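Local coordinates for cytokinin riboside 5'-monophosphate phosphoribohydrolase (Corynebacterium glutamicum, PDB 5WQ3), which belongs to the SLOG clan and forms a Rossmann-like alpha/beta fold, with helices packed around a central parallel beta sheet, at residues Thr72-Ala77 against Thr157-Tyr162; Tyr86-Glu91 against Asp233-Ala238; Trp210-Leu215 against Lys224-Met229. All blocks are in the same frame, centred on the assembly; numbering follows the deposited sequence.

Contact 1: residues Thr72-Ala77 against Thr157-Tyr162. With EDO (1,2-ethanediol), chain L.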
loop_
_atom_site.group_PDB
_atom_site.type_symbol
_atom_site.label_atom_id
_atom_site.label_comp_id
_atom_site.label_asym_id
_atom_site.label_seq_id
_atom_site.Cartn_x
_atom_site.Cartn_y
_atom_site.Cartn_z
ATOM N N THR C 72 -3.471 50.929 -44.747
ATOM C CA THR C 72 -3.669 50.133 -43.558
ATOM C C THR C 72 -5.089 49.596 -43.531
ATOM O O THR C 72 -6.022 50.311 -43.717
ATOM C CB THR C 72 -3.405 50.899 -42.233
ATOM O OG1 THR C 72 -2.103 51.419 -42.195
ATOM C CG2 THR C 72 -3.556 49.986 -41.053
ATOM N N VAL C 73 -5.206 48.314 -43.286
ATOM C CA VAL C 73 -6.574 47.667 -43.134
ATOM C C VAL C 73 -6.675 47.087 -41.692
ATOM O O VAL C 73 -5.767 46.421 -41.220
ATOM C CB VAL C 73 -6.788 46.514 -44.153
ATOM C CG1 VAL C 73 -8.236 45.986 -44.115
ATOM C CG2 VAL C 73 -6.444 47.010 -45.538
ATOM N N PHE C 74 -7.798 47.341 -41.038
ATOM C CA PHE C 74 -8.081 46.946 -39.674
ATOM C C PHE C 74 -9.379 46.132 -39.780
ATOM O O PHE C 74 -10.143 46.315 -40.738
ATOM C CB PHE C 74 -8.380 48.155 -38.762
ATOM C CG PHE C 74 -7.212 49.010 -38.527
ATOM C CD1 PHE C 74 -6.145 48.519 -37.832
ATOM C CD2 PHE C 74 -7.108 50.267 -39.147
ATOM C CE1 PHE C 74 -5.009 49.272 -37.653
ATOM C CE2 PHE C 74 -5.958 51.029 -39.019
ATOM C CZ PHE C 74 -4.913 50.533 -38.243
ATOM N N GLY C 75 -9.571 45.251 -38.814
ATOM C CA GLY C 75 -10.830 44.524 -38.631
ATOM C C GLY C 75 -10.616 43.444 -37.594
ATOM O O GLY C 75 -9.460 43.192 -37.198
ATOM N N SER C 76 -11.706 42.804 -37.182
ATOM C CA SER C 76 -11.751 41.891 -36.005
ATOM C C SER C 76 -10.800 40.713 -36.129
ATOM O O SER C 76 -10.780 40.015 -37.160
ATOM C CB SER C 76 -13.157 41.296 -35.836
ATOM O OG SER C 76 -13.184 40.286 -34.800
ATOM N N ALA C 77 -10.030 40.494 -35.076
ATOM C CA ALA C 77 -9.116 39.323 -34.960
ATOM C C ALA C 77 -9.916 38.021 -34.827
ATOM O O ALA C 77 -9.390 36.974 -35.021
ATOM C CB ALA C 77 -8.195 39.462 -33.760
ATOM N N THR C 157 1.492 55.005 -34.084
ATOM C CA THR C 157 2.161 55.986 -34.841
ATOM C C THR C 157 2.578 55.459 -36.241
ATOM O O THR C 157 2.505 56.223 -37.204
ATOM C CB THR C 157 3.436 56.448 -34.078
ATOM O OG1 THR C 157 3.018 56.930 -32.798
ATOM C CG2 THR C 157 4.095 57.556 -34.743
ATOM N N MET C 158 3.060 54.203 -36.334
ATOM C CA MET C 158 3.597 53.676 -37.570
ATOM C C MET C 158 2.483 53.588 -38.602
ATOM O O MET C 158 2.732 53.852 -39.771
ATOM C CB MET C 158 4.187 52.304 -37.371
ATOM C CG MET C 158 5.346 52.144 -36.382
ATOM S SD MET C 158 6.618 53.310 -36.639
ATOM C CE MET C 158 7.338 53.389 -34.983
ATOM N N PHE C 159 1.252 53.279 -38.185
ATOM C CA PHE C 159 0.125 53.212 -39.167
ATOM C C PHE C 159 -0.152 54.554 -39.828
ATOM O O PHE C 159 -0.383 54.608 -41.048
ATOM C CB PHE C 159 -1.155 52.696 -38.525
ATOM C CG PHE C 159 -1.087 51.269 -38.022
ATOM C CD1 PHE C 159 -0.666 50.253 -38.815
ATOM C CD2 PHE C 159 -1.479 50.965 -36.733
ATOM C CE1 PHE C 159 -0.647 48.945 -38.358
ATOM C CE2 PHE C 159 -1.477 49.635 -36.263
ATOM C CZ PHE C 159 -1.039 48.627 -37.075
ATOM N N LEU C 160 -0.078 55.650 -39.050
ATOM C CA LEU C 160 -0.351 56.967 -39.545
ATOM C C LEU C 160 0.814 57.505 -40.343
ATOM O O LEU C 160 0.624 58.220 -41.310
ATOM C CB LEU C 160 -0.668 57.956 -38.410
ATOM C CG LEU C 160 -2.039 57.751 -37.741
ATOM C CD1 LEU C 160 -2.120 58.491 -36.397
ATOM C CD2 LEU C 160 -3.135 58.195 -38.722
ATOM N N LYS C 161 2.024 57.201 -39.915
ATOM C CA LYS C 161 3.205 57.779 -40.576
ATOM C C LYS C 161 3.532 57.083 -41.929
ATOM O O LYS C 161 4.029 57.746 -42.824
ATOM C CB LYS C 161 4.450 57.680 -39.640
ATOM C CG LYS C 161 5.633 58.529 -40.117
ATOM C CD LYS C 161 6.792 58.473 -39.131
ATOM C CE LYS C 161 7.952 59.325 -39.621
ATOM N NZ LYS C 161 9.170 59.085 -38.810
ATOM N N TYR C 162 3.302 55.777 -42.071
ATOM C CA TYR C 162 3.743 55.017 -43.232
ATOM C C TYR C 162 2.682 54.392 -44.072
ATOM O O TYR C 162 2.985 53.565 -44.869
ATOM C CB TYR C 162 4.720 53.936 -42.788
ATOM C CG TYR C 162 5.924 54.538 -42.108
ATOM C CD1 TYR C 162 6.862 55.221 -42.839
ATOM C CD2 TYR C 162 6.074 54.474 -40.695
ATOM C CE1 TYR C 162 7.967 55.834 -42.219
ATOM C CE2 TYR C 162 7.160 55.073 -40.066
ATOM C CZ TYR C 162 8.100 55.738 -40.838
ATOM O OH TYR C 162 9.186 56.292 -40.240
HETATM C C1 EDO L . -0.599 57.687 -32.954
HETATM O O1 EDO L . 0.241 58.811 -33.107
HETATM C C2 EDO L . -1.741 58.102 -32.068
HETATM O O2 EDO L . -1.666 57.347 -30.872
#
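Thr72 and Phe159 mark the closest approach of the two backbones, their CA atoms lying 6.6 Å apart, where the end of strand 70-74 meets the last turns of helix 152-162. Beyond Phe74 the chain leaves the strand through Gly75 and draws away from the helix, so the contact rests on three buried side chains. Thr72 and Phe159 both direct their CB atoms at the opposite segment. Phe74 starts off to one side, and its ring then swings in to meet the helix.

The two rings form a T-shaped pair: their centroids are 5.1 Å apart and their planes stand at 88°. Phe74 supplies the edge and Phe159 the face. Phe74 CZ sits 3.8 Å from Phe159 CD2, displaced from the ring centre toward its rim. With CG of Phe159 anti to its carbonyl carbon (chi1 -64°), the ring extends from the helix toward the strand and can receive that edge. Thr72 meets the same ring obliquely through its methyl group, CG2 lying 3.7 Å from Phe159 CD1, and the two side chains cross at about a right angle. The polar branch has another role: Thr72 OG1 is hydrogen-bonded to Ser163 OG, a hydroxyl that also bonds to Phe159 O and so ties strand 70-74 to the chain of the helix.

Phe166, in the adjoining strand 166-168, adds a second edge-to-face partner for Phe74, while Glu178 of helix 173-188 touches both phenylalanines. Together these contacts define a helix packed against a parallel sheet. Helix 152-162 connects strand 145-149 to strand 166-168, which lies beside 70-74, as in the beta-alpha-beta crossovers of Rossmann-like folds.

Contact 2: residues Tyr86-Glu91 against Asp233-Ala238. With PGE (triethylene glycol), chain M.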
loop_
_atom_site.group_PDB
_atom_site.type_symbol
_atom_site.label_atom_id
_atom_site.label_comp_id
_atom_site.label_asym_id
_atom_site.label_seq_id
_atom_site.Cartn_x
_atom_site.Cartn_y
_atom_site.Cartn_z
ATOM N N TYR C 86 -14.207 37.649 -44.031
ATOM C CA TYR C 86 -12.867 37.129 -44.294
ATOM C C TYR C 86 -12.627 37.116 -45.812
ATOM O O TYR C 86 -11.579 37.553 -46.312
ATOM C CB TYR C 86 -12.622 35.742 -43.684
ATOM C CG TYR C 86 -11.163 35.299 -43.675
ATOM C CD1 TYR C 86 -10.540 34.868 -44.827
ATOM C CD2 TYR C 86 -10.393 35.362 -42.524
ATOM C CE1 TYR C 86 -9.199 34.456 -44.829
ATOM C CE2 TYR C 86 -9.030 34.974 -42.526
ATOM C CZ TYR C 86 -8.445 34.533 -43.691
ATOM O OH TYR C 86 -7.097 34.141 -43.737
ATOM N N LYS C 87 -13.607 36.624 -46.551
ATOM C CA LYS C 87 -13.413 36.506 -48.000
ATOM C C LYS C 87 -13.283 37.908 -48.672
ATOM O O LYS C 87 -12.435 38.127 -49.581
ATOM C CB LYS C 87 -14.550 35.707 -48.619
ATOM C CG LYS C 87 -14.447 35.513 -50.123
ATOM C CD LYS C 87 -15.668 34.717 -50.622
ATOM C CE LYS C 87 -16.034 34.996 -52.078
ATOM N NZ LYS C 87 -15.372 34.009 -52.965
ATOM N N ALA C 88 -14.118 38.823 -48.209
ATOM C CA ALA C 88 -14.023 40.222 -48.576
ATOM C C ALA C 88 -12.612 40.802 -48.259
ATOM O O ALA C 88 -11.959 41.411 -49.116
ATOM C CB ALA C 88 -15.131 41.011 -47.868
ATOM N N GLY C 89 -12.129 40.557 -47.054
ATOM C CA GLY C 89 -10.755 41.008 -46.691
ATOM C C GLY C 89 -9.683 40.499 -47.638
ATOM O O GLY C 89 -8.777 41.240 -47.967
ATOM N N VAL C 90 -9.779 39.243 -48.075
ATOM C CA VAL C 90 -8.779 38.666 -49.003
ATOM C C VAL C 90 -8.784 39.401 -50.371
ATOM O O VAL C 90 -7.713 39.776 -50.903
ATOM C CB VAL C 90 -8.966 37.142 -49.182
ATOM C CG1 VAL C 90 -8.171 36.591 -50.364
ATOM C CG2 VAL C 90 -8.588 36.411 -47.887
ATOM N N GLU C 91 -9.988 39.595 -50.910
ATOM C CA GLU C 91 -10.233 40.290 -52.156
ATOM C C GLU C 91 -9.774 41.750 -52.077
ATOM O O GLU C 91 -9.198 42.267 -53.019
ATOM C CB GLU C 91 -11.739 40.248 -52.515
ATOM C CG GLU C 91 -12.222 38.877 -52.992
ATOM C CD GLU C 91 -13.629 38.897 -53.592
ATOM O OE1 GLU C 91 -14.472 39.748 -53.195
ATOM O OE2 GLU C 91 -13.898 38.065 -54.479
ATOM N N ASP C 233 -20.130 48.293 -49.623
ATOM C CA ASP C 233 -19.828 46.864 -49.745
ATOM C C ASP C 233 -19.048 46.521 -50.994
ATOM O O ASP C 233 -18.728 45.343 -51.229
ATOM C CB ASP C 233 -21.127 46.076 -49.758
ATOM C CG ASP C 233 -21.823 46.134 -48.427
ATOM O OD1 ASP C 233 -21.113 46.074 -47.358
ATOM O OD2 ASP C 233 -23.060 46.264 -48.409
ATOM N N ASP C 234 -18.812 47.523 -51.854
ATOM C CA ASP C 234 -18.201 47.258 -53.161
ATOM C C ASP C 234 -16.712 47.552 -53.001
ATOM O O ASP C 234 -16.340 48.680 -52.832
ATOM C CB ASP C 234 -18.807 48.176 -54.191
ATOM C CG ASP C 234 -18.320 47.897 -55.599
ATOM O OD1 ASP C 234 -17.124 47.719 -55.816
ATOM O OD2 ASP C 234 -19.156 47.889 -56.526
ATOM N N LEU C 235 -15.901 46.526 -53.050
ATOM C CA LEU C 235 -14.464 46.660 -52.854
ATOM C C LEU C 235 -13.784 47.405 -53.991
ATOM O O LEU C 235 -12.790 48.092 -53.763
ATOM C CB LEU C 235 -13.855 45.300 -52.707
ATOM C CG LEU C 235 -14.434 44.449 -51.587
ATOM C CD1 LEU C 235 -13.855 43.048 -51.626
ATOM C CD2 LEU C 235 -14.234 45.072 -50.208
ATOM N N ASP C 236 -14.251 47.255 -55.243
ATOM C CA ASP C 236 -13.667 48.070 -56.300
ATOM C C ASP C 236 -13.957 49.545 -56.119
ATOM O O ASP C 236 -13.136 50.399 -56.395
ATOM C CB ASP C 236 -14.197 47.643 -57.643
ATOM C CG ASP C 236 -13.698 46.328 -58.051
ATOM O OD1 ASP C 236 -12.477 46.047 -57.960
ATOM O OD2 ASP C 236 -14.548 45.555 -58.484
ATOM N N GLN C 237 -15.167 49.877 -55.683
ATOM C CA GLN C 237 -15.433 51.251 -55.339
ATOM C C GLN C 237 -14.539 51.750 -54.213
ATOM O O GLN C 237 -14.226 52.948 -54.203
ATOM C CB GLN C 237 -16.861 51.442 -54.851
ATOM C CG GLN C 237 -17.257 52.859 -54.572
ATOM C CD GLN C 237 -18.672 52.946 -53.996
ATOM O OE1 GLN C 237 -19.212 51.947 -53.529
ATOM N NE2 GLN C 237 -19.262 54.125 -54.032
ATOM N N ALA C 238 -14.284 50.908 -53.207
ATOM C CA ALA C 238 -13.427 51.315 -52.078
ATOM C C ALA C 238 -12.093 51.714 -52.609
ATOM O O ALA C 238 -11.543 52.769 -52.243
ATOM C CB ALA C 238 -13.232 50.162 -51.096
HETATM O O4 PGE M . -23.170 52.532 -49.555
HETATM C C6 PGE M . -22.313 52.780 -50.664
HETATM C C5 PGE M . -22.377 54.271 -50.956
HETATM O O3 PGE M . -21.655 54.542 -52.154
#
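Leu235 reaches across to Ala88 and Glu91 with a single methyl group, CD1. Because Ala88 and Glu91 are three residues apart on helix 84-98, they lie on the same side of it, and the methyl rests between them. It approaches Ala88 O at 3.5 Å and Glu91 CB at 3.6 Å, whereas Ala88 CB remains 4.5 Å from Leu235 CD1. The methyl therefore packs against the backbone carbonyl at least as closely as against side-chain carbon.

The Glu91 and Leu235 side chains cross at about a right angle. Glu91 has its CG anti to the carbonyl carbon (chi1 -73°) and is extended beyond it, which carries the carboxylate past the leucine; Glu91 OE1 still lies 3.7 Å from Leu235 CD1. The hydrophobic part of Glu91 thus lines the contact while its charged group borders it. Leu235 also touches Ile199 of strand 196-199, so its side chain bridges helix and sheet.

Asp234 sits just before the leucine, at the N-cap of helix 235-246, and its OD1 accepts a bond from Gln237 N at 2.9 Å that is nearly straight at 167°, though the N-H comes from above the carboxylate plane. Leu235 is the first helical residue. Gln237 NE2 donates to O3 of a triethylene glycol at 3.1 Å, a molecule probably left from crystallisation. A second tie between the helices is the salt bridge of Asp236 OD1 with Lys95 NZ, farther along 84-98.

The geometry is that of a capped helix start meeting a neighbouring helix through one leucine, and it joins the helix after the first strand to the C-terminal helix in this Rossmann-like fold.

Contact 3: residues Trp210-Leu215 against Lys224-Met229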
loop_
_atom_site.group_PDB
_atom_site.type_symbol
_atom_site.label_atom_id
_atom_site.label_comp_id
_atom_site.label_asym_id
_atom_site.label_seq_id
_atom_site.Cartn_x
_atom_site.Cartn_y
_atom_site.Cartn_z
ATOM N N TRP C 210 -25.713 57.309 -35.776
ATOM C CA TRP C 210 -25.547 58.000 -34.512
ATOM C C TRP C 210 -24.616 59.182 -34.690
ATOM O O TRP C 210 -24.880 60.276 -34.209
ATOM C CB TRP C 210 -25.014 57.034 -33.438
ATOM C CG TRP C 210 -24.775 57.660 -32.086
ATOM C CD1 TRP C 210 -25.712 58.080 -31.180
ATOM C CD2 TRP C 210 -23.505 57.980 -31.519
ATOM N NE1 TRP C 210 -25.102 58.622 -30.081
ATOM C CE2 TRP C 210 -23.738 58.562 -30.273
ATOM C CE3 TRP C 210 -22.211 57.800 -31.945
ATOM C CZ2 TRP C 210 -22.731 58.997 -29.460
ATOM C CZ3 TRP C 210 -21.194 58.226 -31.128
ATOM C CH2 TRP C 210 -21.469 58.805 -29.886
ATOM N N ILE C 211 -23.508 58.974 -35.370
ATOM C CA ILE C 211 -22.579 60.081 -35.580
ATOM C C ILE C 211 -23.291 61.283 -36.270
ATOM O O ILE C 211 -23.129 62.441 -35.839
ATOM C CB ILE C 211 -21.359 59.628 -36.400
ATOM C CG1 ILE C 211 -20.461 58.688 -35.553
ATOM C CG2 ILE C 211 -20.537 60.841 -36.852
ATOM C CD1 ILE C 211 -19.432 57.933 -36.375
ATOM N N ARG C 212 -24.077 61.023 -37.317
ATOM C CA ARG C 212 -24.835 62.139 -37.971
ATOM C C ARG C 212 -25.946 62.725 -37.089
ATOM O O ARG C 212 -26.035 63.933 -36.896
ATOM C CB ARG C 212 -25.443 61.733 -39.301
ATOM C CG ARG C 212 -24.551 60.894 -40.171
ATOM C CD ARG C 212 -25.182 60.635 -41.519
ATOM N NE ARG C 212 -24.139 60.472 -42.533
ATOM C CZ ARG C 212 -23.566 61.478 -43.200
ATOM N NH1 ARG C 212 -22.620 61.220 -44.105
ATOM N NH2 ARG C 212 -23.919 62.748 -42.970
ATOM N N HIS C 213 -26.761 61.876 -36.500
ATOM C CA HIS C 213 -27.965 62.374 -35.850
ATOM C C HIS C 213 -27.614 62.951 -34.477
ATOM O O HIS C 213 -28.347 63.739 -33.904
ATOM C CB HIS C 213 -29.063 61.299 -35.806
ATOM C CG HIS C 213 -29.644 60.982 -37.157
ATOM N ND1 HIS C 213 -29.720 59.697 -37.667
ATOM C CD2 HIS C 213 -30.146 61.796 -38.122
ATOM C CE1 HIS C 213 -30.256 59.733 -38.877
ATOM N NE2 HIS C 213 -30.521 60.995 -39.180
ATOM N N ARG C 214 -26.463 62.607 -33.964
ATOM C CA ARG C 214 -26.151 63.053 -32.671
ATOM C C ARG C 214 -24.907 63.896 -32.638
ATOM O O ARG C 214 -24.945 65.005 -32.097
ATOM C CB ARG C 214 -26.047 61.835 -31.768
ATOM C CG ARG C 214 -25.872 62.124 -30.315
ATOM C CD ARG C 214 -26.937 63.056 -29.765
ATOM N NE ARG C 214 -28.220 62.364 -29.634
ATOM C CZ ARG C 214 -29.166 62.714 -28.752
ATOM N NH1 ARG C 214 -28.978 63.747 -27.909
ATOM N NH2 ARG C 214 -30.295 62.025 -28.698
ATOM N N LEU C 215 -23.780 63.452 -33.184
ATOM C CA LEU C 215 -22.615 64.347 -33.040
ATOM C C LEU C 215 -22.744 65.643 -33.909
ATOM O O LEU C 215 -22.307 66.735 -33.516
ATOM C CB LEU C 215 -21.330 63.635 -33.405
ATOM C CG LEU C 215 -20.978 62.362 -32.645
ATOM C CD1 LEU C 215 -19.555 61.860 -32.906
ATOM C CD2 LEU C 215 -21.152 62.566 -31.175
ATOM N N LYS C 224 -18.850 67.616 -42.635
ATOM C CA LYS C 224 -17.877 67.087 -43.561
ATOM C C LYS C 224 -16.923 66.054 -42.862
ATOM O O LYS C 224 -16.416 65.132 -43.495
ATOM C CB LYS C 224 -17.080 68.238 -44.160
ATOM C CG LYS C 224 -16.301 69.010 -43.127
ATOM C CD LYS C 224 -15.270 69.941 -43.737
ATOM C CE LYS C 224 -15.876 71.315 -43.956
ATOM N NZ LYS C 224 -15.070 72.030 -44.974
ATOM N N ASP C 225 -16.682 66.221 -41.559
ATOM C CA ASP C 225 -15.849 65.250 -40.789
ATOM C C ASP C 225 -16.391 63.786 -40.841
ATOM O O ASP C 225 -15.611 62.839 -40.652
ATOM C CB ASP C 225 -15.715 65.651 -39.329
ATOM C CG ASP C 225 -15.260 67.077 -39.147
ATOM O OD1 ASP C 225 -14.550 67.549 -40.044
ATOM O OD2 ASP C 225 -15.607 67.711 -38.109
ATOM N N VAL C 226 -17.699 63.638 -41.074
ATOM C CA VAL C 226 -18.315 62.359 -41.260
ATOM C C VAL C 226 -18.633 62.039 -42.731
ATOM O O VAL C 226 -18.464 60.915 -43.169
ATOM C CB VAL C 226 -19.562 62.207 -40.333
ATOM C CG1 VAL C 226 -20.695 63.174 -40.688
ATOM C CG2 VAL C 226 -20.075 60.775 -40.335
ATOM N N ASP C 227 -19.085 63.018 -43.506
ATOM C CA ASP C 227 -19.379 62.806 -44.945
ATOM C C ASP C 227 -18.202 62.353 -45.764
ATOM O O ASP C 227 -18.402 61.759 -46.788
ATOM C CB ASP C 227 -19.876 64.105 -45.606
ATOM C CG ASP C 227 -21.337 64.379 -45.330
ATOM O OD1 ASP C 227 -21.966 63.585 -44.602
ATOM O OD2 ASP C 227 -21.851 65.393 -45.840
ATOM N N ARG C 228 -16.983 62.638 -45.312
ATOM C CA ARG C 228 -15.772 62.292 -46.060
ATOM C C ARG C 228 -15.353 60.822 -46.022
ATOM O O ARG C 228 -14.509 60.408 -46.833
ATOM C CB ARG C 228 -14.610 63.112 -45.534
ATOM C CG ARG C 228 -14.093 62.682 -44.159
ATOM C CD ARG C 228 -13.228 63.773 -43.516
ATOM N NE ARG C 228 -12.329 64.300 -44.540
ATOM C CZ ARG C 228 -11.962 65.573 -44.708
ATOM N NH1 ARG C 228 -12.384 66.536 -43.910
ATOM N NH2 ARG C 228 -11.149 65.887 -45.711
ATOM N N MET C 229 -15.925 60.024 -45.103
ATOM C CA MET C 229 -15.696 58.589 -45.136
ATOM C C MET C 229 -16.586 57.957 -46.187
ATOM O O MET C 229 -17.747 58.253 -46.275
ATOM C CB MET C 229 -16.125 57.905 -43.852
ATOM C CG MET C 229 -15.382 58.292 -42.633
ATOM S SD MET C 229 -15.738 57.099 -41.328
ATOM C CE MET C 229 -17.097 57.977 -40.559
#
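Arg212 and Val226 have the nearest CA atoms, 7.3 Å apart, where helix 201-216, widened into a pi-type turn at 211-215, lies beside the short helix 223-227. The apolar half of the contact is Ile211 against Val226: their CG2 methyls meet at 3.5 Å as the two side chains slide past each other in opposite directions. Ile221, in the connecting loop, touches both.

The charged half lies next to it. Arg212 is extended from CG to NE, which carries its guanidinium across to Asp227, and the two side chains cross at about a right angle. The grip is end-on, with both terminal nitrogens converging on one oxygen: Asp227 OD1 is 2.5 Å from Arg212 NH1 and 2.7 Å from Arg212 NH2. The first distance is short enough that its exact value is doubtful. Both hydrogen bonds are bent, with N-H...O angles of 143° and 134°, as expected when two donors share an acceptor. OD1 lies close to the guanidinium plane, but the carboxylate plane is turned 38° from it. Val226 CG1 lies over one guanidinium face, 4.0 Å from Arg212 NH2.

Glu223 offers Arg212 NH2 a second, long and weak ion pair. Chemically, the forked bridge combines charge attraction with hydrogen bonding at the rim of an apolar pair, and the two guanidinium donors on OD1 would be expected to favour the ionised form of Asp227.

From the N terminus, strand 70-74 opens contact 1, and helix 84-98, which follows it, opens contact 2 before contact 1 has closed. Contact 1 closes at helix 152-162, the near ends of its segments 80 residues apart, so the two loops cross; their centres are 17 Å apart. Contact 3 then opens on helix 201-216 and closes after a short loop on helix 223-227. It follows contact 1 in series and is nested within the loop of contact 2, which closes just beyond it at helix 235-246. Contact 1 ties the middle of the sheet to a crossover helix, contact 2 joins an early helix to the C-terminal one, and contact 3 joins two helices that are consecutive in the chain.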